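Local coordinates for protein homoprotocatechuate 2,3-dioxygenase (PDB 4Z6M) that uses a non-haem iron(II) centre and dioxygen to cleave the aromatic ring of homoprotocatechuate, as an extradiol ring-cleaving dioxygenase of the glyoxalase/bleomycin-resistance superfamily, at residues Leu23-Leu28 against Asp260-Arg265; Glu48-Leu53 against Val65-Pro70; Trp192-Gly197 against Tyr273-Pro278; Gly197-Thr202 against Glu267-Asp272. The protein carries 1 engineered substitution. All blocks are in the same frame, centred on the assembly; numbering follows the deposited sequence. Where two conformers were deposited one is given.

Contact 1 of 4, residues Leu23-Leu28 against Asp260-Arg265; sequences LVVTDL and DPDNHR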
loop_
_atom_site.group_PDB
_atom_site.type_symbol
_atom_site.label_atom_id
_atom_site.label_comp_id
_atom_site.label_asym_id
_atom_site.label_seq_id
_atom_site.Cartn_x
_atom_site.Cartn_y
_atom_site.Cartn_z
ATOM N N LEU A 23 31.286 3.854 -7.063
ATOM C CA LEU A 23 31.804 2.874 -6.129
ATOM C C LEU A 23 32.772 1.950 -6.834
ATOM O O LEU A 23 32.446 1.399 -7.882
ATOM C CB LEU A 23 30.669 2.047 -5.519
ATOM C CG LEU A 23 29.603 2.809 -4.723
ATOM C CD1 LEU A 23 28.533 1.828 -4.265
ATOM C CD2 LEU A 23 30.183 3.545 -3.531
ATOM N N VAL A 24 33.929 1.722 -6.210
ATOM C CA VAL A 24 34.824 0.665 -6.649
ATOM C C VAL A 24 34.367 -0.629 -6.018
ATOM O O VAL A 24 34.081 -0.696 -4.814
ATOM C CB VAL A 24 36.300 0.968 -6.317
ATOM C CG1 VAL A 24 37.187 -0.175 -6.772
ATOM C CG2 VAL A 24 36.724 2.272 -6.989
ATOM N N VAL A 25 34.259 -1.647 -6.860
ATOM C CA VAL A 25 33.832 -2.998 -6.474
ATOM C C VAL A 25 34.882 -4.008 -6.923
ATOM O O VAL A 25 35.613 -3.749 -7.866
ATOM C CB VAL A 25 32.451 -3.350 -7.069
ATOM C CG1 VAL A 25 31.420 -2.338 -6.595
ATOM C CG2 VAL A 25 32.496 -3.427 -8.597
ATOM N N THR A 26 34.965 -5.150 -6.242
ATOM C CA THR A 26 36.053 -6.100 -6.492
ATOM C C THR A 26 35.708 -7.171 -7.521
ATOM O O THR A 26 36.606 -7.697 -8.187
ATOM C CB THR A 26 36.537 -6.795 -5.199
ATOM O OG1 THR A 26 35.451 -7.456 -4.538
ATOM C CG2 THR A 26 37.231 -5.770 -4.282
ATOM N N ASP A 27 34.417 -7.501 -7.619
ATOM C CA ASP A 27 33.953 -8.528 -8.565
ATOM C C ASP A 27 32.731 -7.941 -9.257
ATOM O O ASP A 27 31.637 -7.853 -8.671
ATOM C CB ASP A 27 33.604 -9.809 -7.813
ATOM C CG ASP A 27 33.176 -10.947 -8.712
ATOM O OD1 ASP A 27 32.454 -10.733 -9.710
ATOM O OD2 ASP A 27 33.565 -12.100 -8.402
ATOM N N LEU A 28 32.929 -7.491 -10.485
ATOM C CA LEU A 28 31.907 -6.733 -11.185
ATOM C C LEU A 28 30.650 -7.562 -11.426
ATOM O O LEU A 28 29.535 -7.062 -11.286
ATOM C CB LEU A 28 32.468 -6.172 -12.483
ATOM C CG LEU A 28 31.683 -5.072 -13.184
ATOM C CD1 LEU A 28 31.699 -3.782 -12.391
ATOM C CD2 LEU A 28 32.308 -4.857 -14.548
ATOM N N ASP A 260 25.880 -4.573 0.055
ATOM C CA ASP A 260 26.284 -5.113 -1.258
ATOM C C ASP A 260 27.435 -6.122 -1.086
ATOM O O ASP A 260 27.897 -6.344 0.039
ATOM C CB ASP A 260 26.541 -3.975 -2.264
ATOM C CG ASP A 260 27.994 -3.498 -2.333
ATOM O OD1 ASP A 260 28.817 -3.869 -1.466
ATOM O OD2 ASP A 260 28.299 -2.733 -3.292
ATOM N N PRO A 261 27.905 -6.725 -2.190
ATOM C CA PRO A 261 28.903 -7.780 -2.048
ATOM C C PRO A 261 30.246 -7.347 -1.453
ATOM O O PRO A 261 30.949 -8.191 -0.906
ATOM C CB PRO A 261 29.021 -8.333 -3.472
ATOM C CG PRO A 261 27.641 -8.117 -4.032
ATOM C CD PRO A 261 27.271 -6.756 -3.518
ATOM N N ASP A 262 30.583 -6.058 -1.581
ATOM C CA ASP A 262 31.783 -5.478 -0.977
ATOM C C ASP A 262 31.506 -4.805 0.367
ATOM O O ASP A 262 32.348 -4.061 0.877
ATOM C CB ASP A 262 32.407 -4.478 -1.934
ATOM C CG ASP A 262 33.083 -5.159 -3.099
ATOM O OD1 ASP A 262 34.052 -5.891 -2.877
ATOM O OD2 ASP A 262 32.594 -5.010 -4.221
ATOM N N ASN A 263 30.322 -5.080 0.916
ATOM C CA ASN A 263 29.850 -4.490 2.176
ATOM C C ASN A 263 29.490 -3.005 2.081
ATOM O O ASN A 263 29.174 -2.406 3.114
ATOM C CB ASN A 263 30.832 -4.764 3.341
ATOM C CG ASN A 263 31.141 -6.249 3.501
ATOM O OD1 ASN A 263 30.266 -7.091 3.306
ATOM N ND2 ASN A 263 32.384 -6.573 3.871
ATOM N N HIS A 264 29.487 -2.406 0.884
ATOM C CA HIS A 264 28.935 -1.053 0.742
ATOM C C HIS A 264 27.471 -1.095 1.199
ATOM O O HIS A 264 26.705 -1.954 0.774
ATOM C CB HIS A 264 28.992 -0.505 -0.665
ATOM C CG HIS A 264 30.365 -0.400 -1.238
ATOM N ND1 HIS A 264 31.405 0.260 -0.613
ATOM C CD2 HIS A 264 30.850 -0.847 -2.413
ATOM C CE1 HIS A 264 32.475 0.211 -1.396
ATOM N NE2 HIS A 264 32.150 -0.440 -2.503
ATOM N N ARG A 265 27.096 -0.155 2.062
ATOM C CA ARG A 265 25.739 -0.080 2.601
ATOM C C ARG A 265 24.848 0.767 1.726
ATOM O O ARG A 265 25.195 1.891 1.346
ATOM C CB ARG A 265 25.826 0.495 4.007
ATOM C CG ARG A 265 24.502 0.646 4.730
ATOM C CD ARG A 265 24.659 1.329 6.076
ATOM N NE ARG A 265 25.373 0.528 7.068
ATOM C CZ ARG A 265 26.626 0.725 7.489
ATOM N NH1 ARG A 265 27.393 1.677 6.973
ATOM N NH2 ARG A 265 27.108 -0.055 8.455
HETATM O O HOH W 1 32.104 -7.217 -5.842
#
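The His264 ring meets the carbonyl of Val24 at its edge, in the ring plane. The contact joins the end of strand 15-25 to a type I beta turn, Asp260 to Asn263, that links two strands of the second glyoxalase-like sheet. It therefore bridges the two sheets of this extradiol dioxygenase. His264 NE2 donates to Val24 O at 3.0 Å and 172°, a nearly straight bond. Asp260 OD2 lies at the ring edge too. Leu23 CD1 approaches the ring obliquely, 4.0 Å from His264 CD2. On its other nitrogen, ND1, the ring bonds Ser309, so both imidazole nitrogens are engaged.

Asp262 holds the loop after the strand with both carboxylate oxygens. Its CG sits anti to the carbonyl carbon (chi1 -73°), which turns the carboxylate toward Thr26. Asp262 OD2 takes the backbone N of Thr26 at 3.1 Å, on the syn side but 33° out of the plane. Asp262 OD2 also lies 3.3 Å from Val25 CB and accepts from a water that in turn accepts from Asp27 N. Asp27 itself caps helix 28-38. The second oxygen of Asp262, OD1, uses its syn lone pair to receive Thr26 OG1 at 2.7 Å.

Contact 2 of 4, residues Glu48-Leu53 against Val65-Pro70; sequences ENQIYL and VLTKGP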
loop_
_atom_site.group_PDB
_atom_site.type_symbol
_atom_site.label_atom_id
_atom_site.label_comp_id
_atom_site.label_asym_id
_atom_site.label_seq_id
_atom_site.Cartn_x
_atom_site.Cartn_y
_atom_site.Cartn_z
ATOM N N GLU A 48 33.360 -4.406 -19.555
ATOM C CA GLU A 48 34.039 -5.348 -18.695
ATOM C C GLU A 48 34.574 -4.734 -17.403
ATOM O O GLU A 48 34.996 -5.465 -16.500
ATOM C CB GLU A 48 35.196 -6.005 -19.466
ATOM C CG GLU A 48 34.774 -6.716 -20.750
ATOM C CD GLU A 48 33.953 -7.971 -20.505
ATOM O OE1 GLU A 48 33.864 -8.433 -19.340
ATOM O OE2 GLU A 48 33.415 -8.530 -21.497
ATOM N N ASN A 49 34.651 -3.409 -17.369
ATOM C CA ASN A 49 35.218 -2.681 -16.235
ATOM C C ASN A 49 34.224 -1.871 -15.403
ATOM O O ASN A 49 34.507 -1.576 -14.240
ATOM C CB ASN A 49 36.283 -1.730 -16.758
ATOM C CG ASN A 49 37.493 -2.477 -17.250
ATOM O OD1 ASN A 49 38.120 -3.187 -16.485
ATOM N ND2 ASN A 49 37.790 -2.371 -18.515
ATOM N N GLN A 50 33.081 -1.500 -15.998
ATOM C CA GLN A 50 32.137 -0.605 -15.328
ATOM C C GLN A 50 30.705 -0.953 -15.683
ATOM O O GLN A 50 30.416 -1.425 -16.775
ATOM C CB GLN A 50 32.361 0.852 -15.739
ATOM C CG GLN A 50 33.703 1.437 -15.333
ATOM C CD GLN A 50 33.805 2.907 -15.703
ATOM O OE1 GLN A 50 33.643 3.284 -16.861
ATOM N NE2 GLN A 50 34.048 3.744 -14.717
ATOM N N ILE A 51 29.819 -0.689 -14.739
ATOM C CA ILE A 51 28.382 -0.742 -14.961
ATOM C C ILE A 51 27.781 0.560 -14.507
ATOM O O ILE A 51 28.034 1.015 -13.392
ATOM C CB ILE A 51 27.731 -1.912 -14.194
ATOM C CG1 ILE A 51 28.403 -3.236 -14.605
ATOM C CG2 ILE A 51 26.230 -1.940 -14.439
ATOM C CD1 ILE A 51 28.045 -4.394 -13.724
ATOM N N TYR A 52 26.999 1.159 -15.381
ATOM C CA TYR A 52 26.364 2.453 -15.137
ATOM C C TYR A 52 24.876 2.189 -14.952
ATOM O O TYR A 52 24.246 1.608 -15.829
ATOM C CB TYR A 52 26.546 3.389 -16.328
ATOM C CG TYR A 52 27.964 3.877 -16.514
ATOM C CD1 TYR A 52 28.958 3.042 -17.027
ATOM C CD2 TYR A 52 28.301 5.189 -16.219
ATOM C CE1 TYR A 52 30.267 3.497 -17.193
ATOM C CE2 TYR A 52 29.597 5.658 -16.385
ATOM C CZ TYR A 52 30.576 4.807 -16.872
ATOM O OH TYR A 52 31.870 5.286 -16.999
ATOM N N LEU A 53 24.327 2.621 -13.815
ATOM C CA LEU A 53 22.979 2.279 -13.399
ATOM C C LEU A 53 22.178 3.528 -13.065
ATOM O O LEU A 53 22.728 4.503 -12.545
ATOM C CB LEU A 53 23.017 1.410 -12.145
ATOM C CG LEU A 53 23.739 0.069 -12.312
ATOM C CD1 LEU A 53 24.008 -0.558 -10.954
ATOM C CD2 LEU A 53 22.940 -0.853 -13.216
ATOM N N VAL A 65 27.722 4.402 -10.556
ATOM C CA VAL A 65 28.739 3.787 -11.402
ATOM C C VAL A 65 29.473 2.769 -10.555
ATOM O O VAL A 65 30.030 3.109 -9.499
ATOM C CB VAL A 65 29.733 4.824 -11.967
ATOM C CG1 VAL A 65 30.691 4.138 -12.940
ATOM C CG2 VAL A 65 28.986 5.937 -12.664
ATOM N N LEU A 66 29.478 1.520 -11.005
ATOM C CA LEU A 66 30.268 0.467 -10.374
ATOM C C LEU A 66 31.527 0.299 -11.217
ATOM O O LEU A 66 31.445 0.007 -12.413
ATOM C CB LEU A 66 29.501 -0.850 -10.328
ATOM C CG LEU A 66 28.093 -0.789 -9.740
ATOM C CD1 LEU A 66 27.430 -2.154 -9.848
ATOM C CD2 LEU A 66 28.118 -0.261 -8.309
ATOM N N THR A 67 32.693 0.501 -10.598
ATOM C CA THR A 67 33.983 0.449 -11.295
ATOM C C THR A 67 34.800 -0.672 -10.683
ATOM O O THR A 67 35.035 -0.683 -9.490
ATOM C CB THR A 67 34.710 1.798 -11.196
ATOM O OG1 THR A 67 33.962 2.800 -11.882
ATOM C CG2 THR A 67 36.112 1.726 -11.774
ATOM N N LYS A 68 35.274 -1.599 -11.505
ATOM C CA LYS A 68 36.113 -2.675 -11.027
ATOM C C LYS A 68 37.446 -2.102 -10.532
ATOM O O LYS A 68 38.053 -1.266 -11.192
ATOM C CB LYS A 68 36.377 -3.660 -12.165
ATOM C CG LYS A 68 37.204 -4.881 -11.804
ATOM C CD LYS A 68 37.455 -5.684 -13.082
ATOM C CE LYS A 68 38.532 -6.735 -12.875
ATOM N NZ LYS A 68 38.270 -7.569 -11.664
ATOM N N GLY A 69 37.887 -2.542 -9.366
ATOM C CA GLY A 69 39.201 -2.168 -8.874
ATOM C C GLY A 69 39.657 -3.057 -7.748
ATOM O O GLY A 69 38.955 -3.972 -7.358
ATOM N N PRO A 70 40.870 -2.813 -7.233
ATOM C CA PRO A 70 41.453 -3.765 -6.305
ATOM C C PRO A 70 40.928 -3.679 -4.875
ATOM O O PRO A 70 40.927 -4.693 -4.165
ATOM C CB PRO A 70 42.951 -3.427 -6.362
ATOM C CG PRO A 70 43.016 -2.000 -6.824
ATOM C CD PRO A 70 41.851 -1.839 -7.747
#
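Ile51 and Leu66 form the hydrogen-bonded pair of an antiparallel beta hairpin, strands 50-54 and 64-68, in the first glyoxalase-like sheet. Their two bonds are Leu66 N to Ile51 O at 2.8 Å and Ile51 N to Leu66 O at 2.9 Å. Packing is close at the buried end. On the Ile51 and Leu66 face, Leu53 CD1 meets Leu66 CD1 at 3.9 Å, and Tyr35 of helix 28-38 touches both leucines. On the other face Val65 and Tyr52 lie side by side, pointing the same way. Val65 CG1 is anti to the backbone N (chi1 -175°) and CG2 anti to the carbonyl carbon, which sets both methyls against the Tyr52 ring. CG1 sits over one ring face in a CH-pi contact, while CG2 touches CD2.

The hairpin loosens toward Asn49 and Lys68, which are exposed. Here the join is mainly backbone: Lys68 N donates to Asn49 O at 2.8 Å. The Lys68 chain leads away from the opposite strand.

Gln50 lies between these regions. Its OE1 receives Tyr52 OH from above the carbonyl plane, and Tyr52 OH also bonds the backbone N of Lys110. Thr67 OG1 has its strongest partner in Glu22 of strand 15-25. Thr67 OG1 also accepts from Gln50 NE2 at 3.0 Å, within 9° of the amide plane.

Contact 3 of 4, residues Trp192-Gly197 against Tyr273-Pro278; sequences WMHRKG and YYTGDP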
loop_
_atom_site.group_PDB
_atom_site.type_symbol
_atom_site.label_atom_id
_atom_site.label_comp_id
_atom_site.label_asym_id
_atom_site.label_seq_id
_atom_site.Cartn_x
_atom_site.Cartn_y
_atom_site.Cartn_z
ATOM N N TRP A 192 21.961 16.333 9.356
ATOM C CA TRP A 192 21.360 16.092 8.044
ATOM C C TRP A 192 21.214 17.421 7.334
ATOM O O TRP A 192 20.866 18.387 7.956
ATOM C CB TRP A 192 19.981 15.455 8.240
ATOM C CG TRP A 192 19.990 14.015 8.656
ATOM C CD1 TRP A 192 19.674 12.965 7.862
ATOM C CD2 TRP A 192 20.272 13.459 9.954
ATOM N NE1 TRP A 192 19.751 11.795 8.564
ATOM C CE2 TRP A 192 20.131 12.072 9.846
ATOM C CE3 TRP A 192 20.615 13.999 11.193
ATOM C CZ2 TRP A 192 20.340 11.208 10.916
ATOM C CZ3 TRP A 192 20.792 13.146 12.257
ATOM C CH2 TRP A 192 20.674 11.756 12.107
ATOM N N MET A 193 21.485 17.472 6.033
ATOM C CA MET A 193 21.463 18.764 5.355
ATOM C C MET A 193 21.142 18.623 3.877
ATOM O O MET A 193 21.479 17.631 3.250
ATOM C CB MET A 193 22.771 19.517 5.535
ATOM C CG MET A 193 23.982 18.732 5.118
ATOM S SD MET A 193 24.686 17.641 6.398
ATOM C CE MET A 193 25.400 18.896 7.490
ATOM N N HIS A 194 20.509 19.638 3.322
ATOM C CA HIS A 194 19.904 19.511 1.999
ATOM C C HIS A 194 20.164 20.691 1.083
ATOM O O HIS A 194 20.442 21.806 1.514
ATOM C CB HIS A 194 18.388 19.316 2.115
ATOM C CG HIS A 194 17.621 20.600 2.244
ATOM N ND1 HIS A 194 17.029 21.198 1.162
ATOM C CD2 HIS A 194 17.377 21.418 3.299
ATOM C CE1 HIS A 194 16.474 22.332 1.527
ATOM N NE2 HIS A 194 16.639 22.470 2.824
ATOM N N ARG A 195 20.008 20.410 -0.204
ATOM C CA ARG A 195 19.867 21.405 -1.254
ATOM C C ARG A 195 18.520 21.292 -1.950
ATOM O O ARG A 195 17.858 22.317 -2.144
ATOM C CB ARG A 195 20.998 21.293 -2.281
ATOM C CG ARG A 195 22.345 21.752 -1.733
ATOM C CD ARG A 195 22.422 23.246 -1.462
ATOM N NE ARG A 195 22.255 24.034 -2.668
ATOM C CZ ARG A 195 22.135 25.349 -2.708
ATOM N NH1 ARG A 195 22.152 26.066 -1.593
ATOM N NH2 ARG A 195 21.986 25.949 -3.872
ATOM N N LYS A 196 18.058 20.078 -2.279
ATOM C CA LYS A 196 16.874 19.904 -3.167
ATOM C C LYS A 196 15.463 19.968 -2.571
ATOM O O LYS A 196 14.478 19.803 -3.298
ATOM C CB LYS A 196 16.969 18.584 -3.933
ATOM C CG LYS A 196 16.739 17.321 -3.104
ATOM C CD LYS A 196 17.024 16.088 -3.949
ATOM C CE LYS A 196 16.797 14.799 -3.178
ATOM N NZ LYS A 196 17.698 14.739 -2.005
ATOM N N GLY A 197 15.338 20.185 -1.276
ATOM C CA GLY A 197 14.003 20.369 -0.681
ATOM C C GLY A 197 13.388 19.098 -0.123
ATOM O O GLY A 197 12.185 19.029 0.104
ATOM N N TYR A 273 9.799 14.600 4.257
ATOM C CA TYR A 273 8.960 15.797 4.142
ATOM C C TYR A 273 9.692 16.914 3.384
ATOM O O TYR A 273 10.895 16.845 3.129
ATOM C CB TYR A 273 8.485 16.245 5.543
ATOM C CG TYR A 273 9.614 16.507 6.511
ATOM C CD1 TYR A 273 10.212 17.760 6.585
ATOM C CD2 TYR A 273 10.097 15.506 7.341
ATOM C CE1 TYR A 273 11.250 18.016 7.454
ATOM C CE2 TYR A 273 11.146 15.746 8.222
ATOM C CZ TYR A 273 11.723 17.011 8.265
ATOM O OH TYR A 273 12.784 17.278 9.104
ATOM N N TYR A 274 8.924 17.930 3.027
ATOM C CA TYR A 274 9.386 19.093 2.267
ATOM C C TYR A 274 10.140 20.078 3.135
ATOM O O TYR A 274 9.651 20.520 4.194
ATOM C CB TYR A 274 8.177 19.782 1.599
ATOM C CG TYR A 274 8.488 21.187 1.049
ATOM C CD1 TYR A 274 9.098 21.370 -0.184
ATOM C CD2 TYR A 274 8.162 22.316 1.778
ATOM C CE1 TYR A 274 9.376 22.640 -0.665
ATOM C CE2 TYR A 274 8.416 23.589 1.294
ATOM C CZ TYR A 274 9.041 23.747 0.072
ATOM O OH TYR A 274 9.351 24.999 -0.404
ATOM N N THR A 275 11.323 20.460 2.665
ATOM C CA THR A 275 12.209 21.340 3.416
ATOM C C THR A 275 12.597 22.612 2.651
ATOM O O THR A 275 13.494 23.331 3.066
ATOM C CB THR A 275 13.503 20.590 3.732
ATOM O OG1 THR A 275 14.093 20.278 2.464
ATOM C CG2 THR A 275 13.243 19.337 4.597
ATOM N N GLY A 276 11.958 22.854 1.514
ATOM C CA GLY A 276 12.410 23.894 0.585
ATOM C C GLY A 276 12.213 25.316 1.020
ATOM O O GLY A 276 12.788 26.202 0.410
ATOM N N ASP A 277 11.413 25.584 2.053
ATOM C CA ASP A 277 11.306 26.958 2.532
ATOM C C ASP A 277 12.550 27.318 3.361
ATOM O O ASP A 277 13.079 26.484 4.095
ATOM C CB ASP A 277 10.057 27.153 3.378
ATOM C CG ASP A 277 8.749 27.194 2.571
ATOM O OD1 ASP A 277 8.728 26.870 1.361
ATOM O OD2 ASP A 277 7.722 27.564 3.188
ATOM N N PRO A 278 12.992 28.576 3.275
ATOM C CA PRO A 278 14.300 28.902 3.874
ATOM C C PRO A 278 14.312 28.909 5.412
ATOM O O PRO A 278 15.377 28.795 6.027
ATOM C CB PRO A 278 14.598 30.288 3.308
ATOM C CG PRO A 278 13.249 30.853 3.030
ATOM C CD PRO A 278 12.470 29.686 2.471
HETATM O O HOH W 2 15.671 25.026 3.802
#
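His194 CG and Thr275 OG1 each sit between the backbone N and carbonyl carbon of their own residue (chi1 84° and 62°). These torsions bring the threonine hydroxyl over one face of the imidazole. Thr275 OG1 lies 3.2 Å above the His194 ring plane, over its centre. Thr275 CB adds a CH-pi contact on the His194 ring, 4.0 Å from its centroid. The strongest polar partner of OG1 lies elsewhere, in the carbonyl of Thr198.

Further bonds fix the ring at its two nitrogens. His194 ND1 accepts from Gly197 N at 3.1 Å, with the donor tilted from the ring plane. NE2 meets a water at the ring edge, and this water donates to Thr275 O. His194 ends strand 188-194 of the second glyoxalase-like sheet. Gly197 belongs to the loop that follows, and the 273-278 loop comes after strand 265-270 of the same sheet. The contact thus ties a strand end to a loop at the subunit interface. Between the two segments, Thr275 N donates to Gly197 O at 3.1 Å. The bond is nearly straight, 167° at the hydrogen, but it reaches the oxygen from well above the carbonyl plane.

Asp277 faces Arg17 and Arg80 of a neighbouring subunit in salt bridges. Asp277 OD1 also receives Tyr274 OH at 2.6 Å. Gly276 N lies over one face of the Tyr274 ring, 3.3 Å above its centre.

Contact 4 of 4, residues Gly197-Thr202 against Glu267-Asp272; sequences GTVQDT and EIYTQD. Engineered in segment 197-202: Gln200 (natural residue His). With FE2 (Fe (II) ion), chain E.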
loop_
_atom_site.group_PDB
_atom_site.type_symbol
_atom_site.label_atom_id
_atom_site.label_comp_id
_atom_site.label_asym_id
_atom_site.label_seq_id
_atom_site.Cartn_x
_atom_site.Cartn_y
_atom_site.Cartn_z
ATOM N N GLY A 197 15.338 20.185 -1.276
ATOM C CA GLY A 197 14.003 20.369 -0.681
ATOM C C GLY A 197 13.388 19.098 -0.123
ATOM O O GLY A 197 12.185 19.029 0.104
ATOM N N THR A 198 14.243 18.119 0.133
ATOM C CA THR A 198 13.948 16.962 0.962
ATOM C C THR A 198 14.815 17.059 2.219
ATOM O O THR A 198 15.554 18.018 2.414
ATOM C CB THR A 198 14.217 15.639 0.214
ATOM O OG1 THR A 198 15.621 15.485 -0.008
ATOM C CG2 THR A 198 13.475 15.570 -1.125
ATOM N N VAL A 199 14.735 16.083 3.102
ATOM C CA VAL A 199 15.452 16.185 4.373
ATOM C C VAL A 199 16.972 16.269 4.176
ATOM O O VAL A 199 17.666 16.926 4.956
ATOM C CB VAL A 199 15.042 15.071 5.331
ATOM C CG1 VAL A 199 15.924 15.000 6.554
ATOM C CG2 VAL A 199 13.587 15.299 5.734
ATOM N N GLN A 200 17.492 15.612 3.133
ATOM C CA GLN A 200 18.913 15.486 2.984
ATOM C C GLN A 200 19.328 15.250 1.526
ATOM O O GLN A 200 18.654 14.567 0.761
ATOM C CB GLN A 200 19.429 14.360 3.882
ATOM C CG GLN A 200 18.651 13.074 3.665
ATOM C CD GLN A 200 19.003 12.005 4.645
ATOM O OE1 GLN A 200 20.179 11.814 4.973
ATOM N NE2 GLN A 200 17.995 11.283 5.131
ATOM N N ASP A 201 20.483 15.829 1.192
ATOM C CA ASP A 201 21.303 15.399 0.061
ATOM C C ASP A 201 22.593 14.746 0.500
ATOM O O ASP A 201 23.080 13.817 -0.155
ATOM C CB ASP A 201 21.616 16.563 -0.883
ATOM C CG ASP A 201 20.428 16.917 -1.748
ATOM O OD1 ASP A 201 20.127 16.099 -2.688
ATOM O OD2 ASP A 201 19.796 17.983 -1.491
ATOM N N THR A 202 23.142 15.234 1.618
ATOM C CA THR A 202 24.168 14.496 2.306
ATOM C C THR A 202 23.935 14.656 3.794
ATOM O O THR A 202 23.055 15.402 4.226
ATOM C CB THR A 202 25.603 14.852 1.848
ATOM O OG1 THR A 202 26.472 13.789 2.261
ATOM C CG2 THR A 202 26.055 16.201 2.386
ATOM N N GLU A 267 20.915 2.274 1.637
ATOM C CA GLU A 267 19.641 2.530 2.297
ATOM C C GLU A 267 18.555 2.605 1.227
ATOM O O GLU A 267 18.751 3.199 0.157
ATOM C CB GLU A 267 19.685 3.838 3.081
ATOM C CG GLU A 267 18.458 4.088 3.932
ATOM C CD GLU A 267 18.491 5.380 4.698
ATOM O OE1 GLU A 267 19.457 6.146 4.539
ATOM O OE2 GLU A 267 17.516 5.646 5.456
ATOM N N ILE A 268 17.393 2.059 1.566
ATOM C CA ILE A 268 16.171 2.263 0.810
ATOM C C ILE A 268 15.240 3.097 1.687
ATOM O O ILE A 268 15.186 2.879 2.877
ATOM C CB ILE A 268 15.495 0.926 0.417
ATOM C CG1 ILE A 268 16.510 -0.188 0.046
ATOM C CG2 ILE A 268 14.470 1.226 -0.672
ATOM C CD1 ILE A 268 17.312 0.111 -1.175
ATOM N N TYR A 269 14.576 4.093 1.106
ATOM C CA TYR A 269 14.054 5.219 1.837
ATOM C C TYR A 269 12.776 5.716 1.184
ATOM O O TYR A 269 12.670 5.759 -0.052
ATOM C CB TYR A 269 15.108 6.313 1.757
ATOM C CG TYR A 269 14.953 7.618 2.480
ATOM C CD1 TYR A 269 15.446 7.784 3.767
ATOM C CD2 TYR A 269 14.439 8.713 1.824
ATOM C CE1 TYR A 269 15.417 9.030 4.372
ATOM C CE2 TYR A 269 14.402 9.956 2.429
ATOM C CZ TYR A 269 14.901 10.110 3.711
ATOM O OH TYR A 269 14.926 11.341 4.319
ATOM N N THR A 270 11.786 6.124 1.964
ATOM C CA THR A 270 10.621 6.785 1.342
ATOM C C THR A 270 9.892 7.681 2.325
ATOM O O THR A 270 9.875 7.406 3.517
ATOM C CB THR A 270 9.644 5.768 0.700
ATOM O OG1 THR A 270 8.700 6.459 -0.145
ATOM C CG2 THR A 270 8.891 4.937 1.740
ATOM N N GLN A 271 9.299 8.752 1.791
ATOM C CA GLN A 271 8.258 9.534 2.478
ATOM C C GLN A 271 8.759 10.389 3.631
ATOM O O GLN A 271 8.110 10.535 4.658
ATOM C CB GLN A 271 7.068 8.666 2.865
ATOM C CG GLN A 271 6.327 8.219 1.615
ATOM C CD GLN A 271 5.386 7.052 1.841
ATOM O OE1 GLN A 271 4.784 6.922 2.902
ATOM N NE2 GLN A 271 5.238 6.213 0.836
ATOM N N ASP A 272 9.905 11.031 3.418
ATOM C CA ASP A 272 10.260 12.206 4.215
ATOM C C ASP A 272 9.456 13.426 3.738
ATOM O O ASP A 272 8.517 13.289 2.950
ATOM C CB ASP A 272 11.773 12.413 4.222
ATOM C CG ASP A 272 12.351 12.865 2.881
ATOM O OD1 ASP A 272 11.644 12.808 1.858
ATOM O OD2 ASP A 272 13.558 13.230 2.883
HETATM FE FE FE2 E . 20.318 7.848 5.312
HETATM O O HOH W 3 15.955 13.410 1.676
HETATM O O HOH W 4 18.308 8.350 5.917
HETATM O O HOH W 5 21.161 9.681 6.081
HETATM O O HOH W 6 20.469 7.080 7.378
#
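Val199 and Asp272 are the closest backbone pair, 6.5 Å between CA atoms, where the 197-202 loop passes the end of strand 265-270. Asp272 OD2 takes Val199 N at 3.1 Å from above one face of its carboxylate plane. Tyr269 OH donates to Asp272 OD2 at 2.7 Å from the opposite face. A water bonded to Thr198 OG1 and Gln200 N probably donates to it too; Thr198 OG1 is also bonded by Lys196 NZ. Val199 CG2 packs on Asp272 CB at 3.7 Å.

Gln200 is an engineered residue, histidine in the natural enzyme. Its chain runs extended beyond CG toward the metal. Gln200 NE2 donates to Tyr269 OH at 3.2 Å, within 5° of the amide plane, and the amide stands 76° from the tyrosine ring. Glu267 OE1 binds the iron at 2.1 Å. His155 and His214 complete the facial triad of two histidines and one carboxylate, and three waters fill the remaining positions.

One of these waters donates to Gln200 OE1 at 2.6 Å. The glutamine sits in the second shell, with Gln200 OE1 4.0 Å from the iron. NE2 joins another iron-bound water to Tyr269. In this variant the amide therefore probably influences how two waters are oriented in the water-filled coordination sites.

How the contacts relate
Contacts 1 and 2 lie together, about 10 Å between centres, and the centres of contacts 3 and 4 are likewise about 10 Å apart. Contacts 1 and 3 are about 30 Å apart between centres, on opposite sides of the chain's centre. Contact 2 is nested within the loop closed by contact 1, and strands 15-25 and 64-68 are neighbours in the first sheet. Contact 4 is nested in the loop closed by contact 3; they share Gly197 and the second sheet. Contacts 1 and 4 adjoin in sequence along strand 265-270. That strand therefore runs from the junction with the first sheet to the iron site, and the chain beyond it reaches the subunit interface at contact 3.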